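Local coordinates for HD domain-containing protein (Aquifex aeolicus, PDB 2HEK) that binds zinc and GDP and may be a dGTPase-like hydrolase of the HD-domain family, although its function is not established, at residues 106-114 with 132-140; 158-167 with 180-189. All blocks are in the same frame, centred on the assembly; numbering follows the deposited sequence.

Contact 1 and contact 2 follow each other along the chain, the first closing before the second opens. Their centres lie about 23 Å apart, and their nearest atoms come within about 7 Å without touching. Contact 1 pairs helices 108-115 and 128-139 of the HD domain. Contact 2 joins helix 160-173, which carries a zinc ligand, to the short helix 183-187 in the HD-associated region. Helix 145-155 comes between them in sequence and packs against helix 128-139. His84 touches both Thr138 of contact 1 and Asp161 of contact 2. Contact 2 holds the zinc ligand Asp161, while the Thr138 side chain of contact 1 is about 9 Å from the same zinc ion.

Contact 1: 106-114 with 132-140; sequences EDFTERVIK and ERLVRITLG
Lys114 places CG beside its backbone N (chi1 -75°) and then runs extended, whereas Glu132 bends at chi2 (-65°). The two side chains cross at about a right angle. Lys114 NZ bonds Glu132 OE1 at 2.7 Å on the syn lone pair. Lys114 NZ also bonds Glu110 OE2 at 2.6 Å, on the anti lone pair. One ammonium thus joins two carboxylates in a salt-bridge network and probably offsets their mutual repulsion. With an alanine in place of this lysine, both carboxylates would probably be left near each other without the positive charge they share.

Beneath the network, Val135 splits its methyls. Val135 CG1 meets Glu110 CG at 3.8 Å. Val135 CG2 lies 4.0 Å from Ile113 CG2. Further along, Leu139 CD2 lies 3.8 Å from Thr109 CB and also touches Asp107, which caps helix 108-115 by accepting from Thr109 N. Thr109 and Thr138 meet tip to tip through their CG2 methyls, 4.1 Å apart. Thr138 OG1 bonds the carbonyl of Ala80. Helix 128-139 closes in a Schellman motif at Gly140. The whole is a near-antiparallel helix pair (153° between axes) within the HD domain, with the Thr138 side chain about 9 Å from the zinc ion.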
# COMPACT_ATOMS: atom_id res chain seq x y z
N GLU A 106 18.80 -35.49 -18.95
CA GLU A 106 18.17 -35.49 -17.64
C GLU A 106 18.03 -34.08 -17.06
O GLU A 106 18.96 -33.30 -17.08
CB GLU A 106 18.91 -36.40 -16.65
CG GLU A 106 18.15 -36.67 -15.35
CD GLU A 106 18.92 -37.51 -14.34
OE1 GLU A 106 20.08 -37.86 -14.64
OE2 GLU A 106 18.37 -37.83 -13.28
N ASP A 107 16.85 -33.79 -16.52
CA ASP A 107 16.56 -32.48 -15.94
C ASP A 107 17.57 -32.21 -14.81
O ASP A 107 17.80 -33.07 -13.96
CB ASP A 107 15.10 -32.48 -15.45
CG ASP A 107 14.63 -31.12 -15.01
OD1 ASP A 107 15.10 -30.65 -13.96
OD2 ASP A 107 13.76 -30.53 -15.70
N PHE A 108 18.20 -31.03 -14.84
CA PHE A 108 19.20 -30.67 -13.84
C PHE A 108 18.64 -30.56 -12.42
O PHE A 108 19.37 -30.77 -11.46
CB PHE A 108 19.96 -29.40 -14.24
CG PHE A 108 21.09 -29.65 -15.18
CD1 PHE A 108 20.90 -29.58 -16.55
CD2 PHE A 108 22.35 -30.00 -14.70
CE1 PHE A 108 21.96 -29.83 -17.44
CE2 PHE A 108 23.40 -30.25 -15.57
CZ PHE A 108 23.21 -30.16 -16.94
N THR A 109 17.34 -30.26 -12.28
CA THR A 109 16.71 -30.24 -10.95
C THR A 109 16.73 -31.62 -10.33
O THR A 109 17.01 -31.75 -9.16
CB THR A 109 15.27 -29.70 -10.97
OG1 THR A 109 15.30 -28.33 -11.39
CG2 THR A 109 14.64 -29.76 -9.60
N GLU A 110 16.39 -32.64 -11.13
CA GLU A 110 16.45 -34.03 -10.67
C GLU A 110 17.88 -34.40 -10.34
O GLU A 110 18.11 -34.99 -9.30
CB GLU A 110 15.83 -35.04 -11.68
CG GLU A 110 15.96 -36.52 -11.22
CD GLU A 110 15.20 -37.50 -12.14
OE1 GLU A 110 14.73 -37.05 -13.19
OE2 GLU A 110 15.07 -38.70 -11.83
N ARG A 111 18.85 -34.03 -11.18
CA ARG A 111 20.24 -34.34 -10.93
C ARG A 111 20.78 -33.73 -9.64
O ARG A 111 21.49 -34.41 -8.89
CB ARG A 111 21.10 -33.87 -12.13
CG ARG A 111 20.85 -34.65 -13.41
CD ARG A 111 21.98 -34.48 -14.39
NE ARG A 111 23.26 -34.91 -13.82
CZ ARG A 111 24.44 -34.59 -14.32
NH1 ARG A 111 24.51 -33.85 -15.43
NH2 ARG A 111 25.55 -35.03 -13.75
N VAL A 112 20.45 -32.48 -9.38
CA VAL A 112 20.91 -31.78 -8.17
C VAL A 112 20.30 -32.45 -6.90
O VAL A 112 20.97 -32.65 -5.90
CB VAL A 112 20.65 -30.24 -8.23
CG1 VAL A 112 20.96 -29.58 -6.90
CG2 VAL A 112 21.49 -29.61 -9.33
N ILE A 113 19.02 -32.80 -6.98
CA ILE A 113 18.36 -33.48 -5.85
C ILE A 113 18.99 -34.85 -5.58
O ILE A 113 19.13 -35.23 -4.41
CB ILE A 113 16.87 -33.64 -6.12
CG1 ILE A 113 16.16 -32.28 -6.04
CG2 ILE A 113 16.24 -34.61 -5.14
CD1 ILE A 113 14.81 -32.25 -6.74
N LYS A 114 19.36 -35.59 -6.63
CA LYS A 114 19.81 -36.97 -6.46
C LYS A 114 21.32 -37.13 -6.28
O LYS A 114 21.76 -38.07 -5.60
CB LYS A 114 19.32 -37.81 -7.63
CG LYS A 114 17.82 -38.13 -7.52
CD LYS A 114 17.34 -38.94 -8.72
CE LYS A 114 15.90 -39.43 -8.50
NZ LYS A 114 15.38 -40.21 -9.69
N GLU A 132 11.25 -39.95 -4.87
CA GLU A 132 10.96 -40.02 -6.31
C GLU A 132 9.68 -39.27 -6.63
O GLU A 132 9.59 -38.70 -7.70
CB GLU A 132 10.84 -41.46 -6.83
CG GLU A 132 12.07 -42.33 -6.57
CD GLU A 132 13.32 -41.86 -7.30
OE1 GLU A 132 13.23 -41.41 -8.47
OE2 GLU A 132 14.41 -41.94 -6.71
N ARG A 133 8.70 -39.30 -5.73
CA ARG A 133 7.43 -38.59 -5.94
C ARG A 133 7.63 -37.07 -5.87
O ARG A 133 7.12 -36.35 -6.72
CB ARG A 133 6.39 -39.03 -4.90
CG ARG A 133 5.99 -40.51 -5.08
CD ARG A 133 5.08 -40.99 -3.99
NE ARG A 133 3.73 -40.41 -4.03
CZ ARG A 133 3.20 -39.61 -3.11
NH1 ARG A 133 3.91 -39.21 -2.06
NH2 ARG A 133 1.94 -39.19 -3.25
N LEU A 134 8.40 -36.60 -4.88
CA LEU A 134 8.81 -35.19 -4.82
C LEU A 134 9.43 -34.71 -6.14
O LEU A 134 9.09 -33.65 -6.64
CB LEU A 134 9.79 -34.97 -3.66
CG LEU A 134 10.28 -33.52 -3.42
CD1 LEU A 134 10.70 -33.42 -1.98
CD2 LEU A 134 11.45 -33.17 -4.29
N VAL A 135 10.34 -35.49 -6.69
CA VAL A 135 10.97 -35.14 -7.98
C VAL A 135 9.94 -34.99 -9.12
O VAL A 135 9.95 -34.01 -9.85
CB VAL A 135 12.06 -36.15 -8.37
CG1 VAL A 135 12.47 -35.94 -9.85
CG2 VAL A 135 13.26 -36.01 -7.44
N ARG A 136 9.04 -35.95 -9.26
CA ARG A 136 7.99 -35.89 -10.29
C ARG A 136 7.07 -34.70 -10.09
O ARG A 136 6.72 -34.02 -11.05
CB ARG A 136 7.15 -37.19 -10.28
CG ARG A 136 7.90 -38.36 -10.93
CD ARG A 136 7.00 -39.57 -11.27
NE ARG A 136 6.48 -40.23 -10.08
CZ ARG A 136 7.17 -41.17 -9.40
NH1 ARG A 136 8.38 -41.52 -9.77
NH2 ARG A 136 6.65 -41.72 -8.35
N ILE A 137 6.65 -34.48 -8.86
CA ILE A 137 5.78 -33.39 -8.48
C ILE A 137 6.44 -32.05 -8.86
O ILE A 137 5.84 -31.21 -9.55
CB ILE A 137 5.42 -33.48 -6.99
CG1 ILE A 137 4.46 -34.65 -6.77
CG2 ILE A 137 4.79 -32.11 -6.43
CD1 ILE A 137 4.41 -35.13 -5.37
N THR A 138 7.70 -31.89 -8.48
CA THR A 138 8.38 -30.64 -8.75
C THR A 138 8.67 -30.42 -10.24
O THR A 138 8.75 -29.28 -10.69
CB THR A 138 9.64 -30.42 -7.88
OG1 THR A 138 9.81 -29.00 -7.70
CG2 THR A 138 10.91 -31.02 -8.52
N LEU A 139 8.82 -31.49 -11.02
CA LEU A 139 9.09 -31.31 -12.45
C LEU A 139 7.84 -31.23 -13.28
O LEU A 139 7.92 -31.08 -14.49
CB LEU A 139 9.98 -32.43 -13.00
CG LEU A 139 11.34 -32.60 -12.35
CD1 LEU A 139 12.04 -33.78 -13.00
CD2 LEU A 139 12.14 -31.34 -12.48
N GLY A 140 6.69 -31.36 -12.64
CA GLY A 140 5.42 -31.45 -13.38
C GLY A 140 5.30 -32.72 -14.25
O GLY A 140 4.74 -32.68 -15.35

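Contact 2: 158-167 with 180-189. With ZN (zinc ion), chain D; GOL (glycerol), chain N.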
# COMPACT_ATOMS: atom_id res chain seq x y z
N PHE A 158 -2.32 -21.12 -11.98
CA PHE A 158 -2.09 -20.34 -10.74
C PHE A 158 -1.35 -21.15 -9.62
O PHE A 158 -1.65 -21.03 -8.44
CB PHE A 158 -3.41 -19.70 -10.25
CG PHE A 158 -4.59 -20.60 -10.40
CD1 PHE A 158 -4.77 -21.68 -9.54
CD2 PHE A 158 -5.50 -20.41 -11.42
CE1 PHE A 158 -5.86 -22.53 -9.69
CE2 PHE A 158 -6.60 -21.26 -11.58
CZ PHE A 158 -6.76 -22.33 -10.71
N GLY A 159 -0.38 -21.97 -10.01
CA GLY A 159 0.54 -22.62 -9.08
C GLY A 159 1.30 -21.65 -8.21
O GLY A 159 1.42 -20.44 -8.53
N SER A 160 1.83 -22.15 -7.10
CA SER A 160 2.62 -21.34 -6.16
C SER A 160 3.86 -20.73 -6.80
O SER A 160 4.30 -19.63 -6.43
CB SER A 160 3.02 -22.22 -4.97
OG SER A 160 3.79 -23.33 -5.41
N ASP A 161 4.44 -21.44 -7.76
CA ASP A 161 5.62 -20.89 -8.48
C ASP A 161 5.28 -19.56 -9.18
O ASP A 161 5.91 -18.54 -8.89
CB ASP A 161 6.13 -21.93 -9.49
CG ASP A 161 7.40 -21.51 -10.16
OD1 ASP A 161 8.20 -20.75 -9.59
OD2 ASP A 161 7.63 -21.98 -11.28
N ARG A 162 4.26 -19.56 -10.03
CA ARG A 162 3.79 -18.36 -10.71
C ARG A 162 3.28 -17.31 -9.76
O ARG A 162 3.58 -16.15 -9.96
CB ARG A 162 2.64 -18.67 -11.65
CG ARG A 162 3.06 -19.22 -12.96
CD ARG A 162 1.86 -19.33 -13.92
NE ARG A 162 2.33 -19.69 -15.26
CZ ARG A 162 2.36 -20.92 -15.75
NH1 ARG A 162 1.93 -21.94 -15.01
NH2 ARG A 162 2.81 -21.14 -16.99
N MET A 163 2.50 -17.69 -8.76
CA MET A 163 1.99 -16.72 -7.84
C MET A 163 3.15 -15.97 -7.18
O MET A 163 3.08 -14.74 -7.01
CB MET A 163 1.12 -17.41 -6.79
CG MET A 163 -0.32 -17.65 -7.22
SD MET A 163 -1.43 -17.84 -5.81
CE MET A 163 -2.78 -18.73 -6.58
N ASP A 164 4.22 -16.67 -6.85
CA ASP A 164 5.31 -15.95 -6.22
C ASP A 164 6.07 -15.10 -7.22
O ASP A 164 6.33 -13.93 -6.96
CB ASP A 164 6.32 -16.82 -5.48
CG ASP A 164 7.38 -15.96 -4.79
OD1 ASP A 164 8.50 -15.82 -5.33
OD2 ASP A 164 7.09 -15.45 -3.70
N TYR A 165 6.48 -15.66 -8.38
CA TYR A 165 7.32 -14.81 -9.23
C TYR A 165 6.57 -13.63 -9.83
O TYR A 165 7.17 -12.57 -10.01
CB TYR A 165 8.14 -15.62 -10.24
CG TYR A 165 7.47 -16.27 -11.43
CD1 TYR A 165 6.73 -15.52 -12.34
CD2 TYR A 165 7.57 -17.65 -11.61
CE1 TYR A 165 6.12 -16.15 -13.42
CE2 TYR A 165 6.94 -18.30 -12.69
CZ TYR A 165 6.21 -17.54 -13.59
OH TYR A 165 5.60 -18.15 -14.66
N LEU A 166 5.28 -13.77 -10.14
CA LEU A 166 4.56 -12.62 -10.72
C LEU A 166 4.57 -11.47 -9.74
O LEU A 166 4.88 -10.34 -10.10
CB LEU A 166 3.11 -12.96 -11.12
CG LEU A 166 2.96 -13.88 -12.34
CD1 LEU A 166 1.46 -14.28 -12.44
CD2 LEU A 166 3.47 -13.17 -13.64
N ARG A 167 4.22 -11.77 -8.48
CA ARG A 167 4.23 -10.75 -7.39
C ARG A 167 5.63 -10.22 -7.08
O ARG A 167 5.84 -9.00 -6.89
CB ARG A 167 3.53 -11.31 -6.13
CG ARG A 167 3.50 -10.36 -4.86
CD ARG A 167 2.60 -10.88 -3.56
NE ARG A 167 2.45 -9.76 -2.65
CZ ARG A 167 1.59 -9.74 -1.66
NH1 ARG A 167 0.80 -10.79 -1.46
NH2 ARG A 167 1.51 -8.68 -0.89
N PHE A 180 -1.25 -7.57 -7.39
CA PHE A 180 -0.55 -8.83 -7.25
C PHE A 180 -0.65 -9.61 -5.90
O PHE A 180 0.22 -10.46 -5.57
CB PHE A 180 0.92 -8.58 -7.64
CG PHE A 180 1.10 -8.05 -9.07
CD1 PHE A 180 1.03 -6.68 -9.38
CD2 PHE A 180 1.33 -8.94 -10.11
CE1 PHE A 180 1.25 -6.21 -10.71
CE2 PHE A 180 1.53 -8.47 -11.43
CZ PHE A 180 1.49 -7.12 -11.73
N ASP A 181 -1.72 -9.36 -5.13
CA ASP A 181 -1.90 -9.99 -3.85
C ASP A 181 -2.95 -11.08 -4.04
O ASP A 181 -4.16 -10.79 -4.19
CB ASP A 181 -2.31 -8.96 -2.77
CG ASP A 181 -2.64 -9.60 -1.39
OD1 ASP A 181 -2.93 -10.82 -1.28
OD2 ASP A 181 -2.62 -8.83 -0.39
N TYR A 182 -2.49 -12.34 -4.04
CA TYR A 182 -3.36 -13.46 -4.37
C TYR A 182 -3.94 -14.21 -3.14
O TYR A 182 -4.36 -15.32 -3.24
CB TYR A 182 -2.67 -14.39 -5.40
CG TYR A 182 -2.01 -13.70 -6.62
CD1 TYR A 182 -0.67 -13.95 -6.93
CD2 TYR A 182 -2.70 -12.76 -7.42
CE1 TYR A 182 -0.03 -13.33 -8.00
CE2 TYR A 182 -2.05 -12.12 -8.50
CZ TYR A 182 -0.71 -12.43 -8.78
OH TYR A 182 -0.03 -11.87 -9.85
N ASP A 183 -4.00 -13.55 -1.98
CA ASP A 183 -4.61 -14.12 -0.78
C ASP A 183 -6.07 -14.50 -1.04
O ASP A 183 -6.51 -15.60 -0.71
CB ASP A 183 -4.55 -13.07 0.32
CG ASP A 183 -4.75 -13.65 1.67
OD1 ASP A 183 -5.95 -13.83 2.08
OD2 ASP A 183 -3.71 -13.89 2.35
N ARG A 184 -6.82 -13.58 -1.63
CA ARG A 184 -8.19 -13.83 -2.06
C ARG A 184 -8.29 -15.00 -3.04
O ARG A 184 -9.11 -15.89 -2.84
CB ARG A 184 -8.85 -12.55 -2.63
CG ARG A 184 -10.31 -12.76 -3.13
CD ARG A 184 -11.25 -13.30 -2.02
NE ARG A 184 -12.63 -13.25 -2.48
CZ ARG A 184 -13.69 -13.64 -1.77
NH1 ARG A 184 -13.55 -14.07 -0.52
NH2 ARG A 184 -14.90 -13.55 -2.32
N LEU A 185 -7.45 -15.01 -4.07
CA LEU A 185 -7.50 -16.09 -5.06
C LEU A 185 -7.25 -17.42 -4.36
O LEU A 185 -8.04 -18.37 -4.52
CB LEU A 185 -6.45 -15.90 -6.18
CG LEU A 185 -6.46 -16.97 -7.27
CD1 LEU A 185 -7.87 -17.23 -7.95
CD2 LEU A 185 -5.39 -16.68 -8.33
N ILE A 186 -6.19 -17.50 -3.57
CA ILE A 186 -5.89 -18.73 -2.80
C ILE A 186 -7.13 -19.17 -1.99
O ILE A 186 -7.48 -20.35 -2.01
CB ILE A 186 -4.67 -18.54 -1.90
CG1 ILE A 186 -3.40 -18.50 -2.77
CG2 ILE A 186 -4.57 -19.65 -0.81
CD1 ILE A 186 -2.14 -18.07 -2.05
N SER A 187 -7.80 -18.25 -1.32
CA SER A 187 -8.94 -18.65 -0.45
C SER A 187 -10.13 -19.24 -1.21
O SER A 187 -10.93 -19.99 -0.63
CB SER A 187 -9.41 -17.48 0.44
OG SER A 187 -10.18 -16.58 -0.33
N THR A 188 -10.25 -18.91 -2.49
CA THR A 188 -11.36 -19.41 -3.31
C THR A 188 -11.02 -20.67 -4.11
O THR A 188 -11.84 -21.12 -4.92
CB THR A 188 -11.90 -18.33 -4.29
OG1 THR A 188 -10.89 -17.99 -5.27
CG2 THR A 188 -12.31 -17.13 -3.53
N LEU A 189 -9.84 -21.25 -3.90
CA LEU A 189 -9.45 -22.43 -4.67
C LEU A 189 -10.15 -23.60 -4.03
O LEU A 189 -10.41 -23.58 -2.84
CB LEU A 189 -7.92 -22.68 -4.66
CG LEU A 189 -7.05 -21.58 -5.32
CD1 LEU A 189 -5.54 -21.93 -5.27
CD2 LEU A 189 -7.55 -21.27 -6.76
ZN ZN D . 10.27 -20.68 -9.93
C1 GOL N . -0.19 -12.47 -0.20
O1 GOL N . 0.23 -12.61 1.15
C2 GOL N . -0.77 -13.79 -0.74
O2 GOL N . -0.23 -14.79 0.03
C3 GOL N . -0.44 -14.09 -2.20
O3 GOL N . -0.21 -12.91 -2.92
O HOH W 1 10.31 -22.15 -8.16
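Met163 reaches from helix 160-173 to pack against Tyr182, Leu185 and Ile186. Met163 CB lies 3.9 Å from Tyr182 CD1. Met163 CG sits beside the backbone N (chi1 -84°) and comes to 3.7 Å from Tyr182 CD1. From there the chain is extended. Met163 SD lies 3.7 Å from both Tyr182 CB and Ile186 CG1. Relative to the Tyr182 ring the sulfur is oblique, 62° off the ring normal, in a Met-aromatic contact. At the tip, Met163 CE packs on Leu185 CD2 at 3.8 Å and also touches Ile186 CG1.

The Tyr182 ring turns its edge to the helix backbone. Met163 O lies in the ring plane, 3.6 Å from Tyr182 CE1. The carbonyl oxygen of Phe180 stands over the centre of one face of this ring. That oxygen is buried and has no polar partner in the model. Arg167 runs extended past it, with Arg167 CD 3.1 Å from Phe180 O. The Arg167 guanidinium lies alongside Asp181, and Arg167 NH1 to Asp181 OD1 is a long salt bridge of 3.7 Å. Asp181 OD1 also accepts from Asp183 N in an Asx turn as helix 183-187 starts. A glycerol, probably from the crystallisation liquor, accepts from Tyr182 N through O3, but its approach to Arg167 NH1 is too close, so that side of the contact is doubtful.

Asp161, on the same helix as Met163, binds zinc through OD1 at 2.1 Å, together with His54 and Asp85. Ser160, Asp161 and Leu189 touch helix 51-69. Phe158 touches Leu185 and Leu189 and rests on strand 195-199. Helix 203-221 meets Phe158, Leu166 and Phe180, and its Ser212 bonds the Tyr182 hydroxyl.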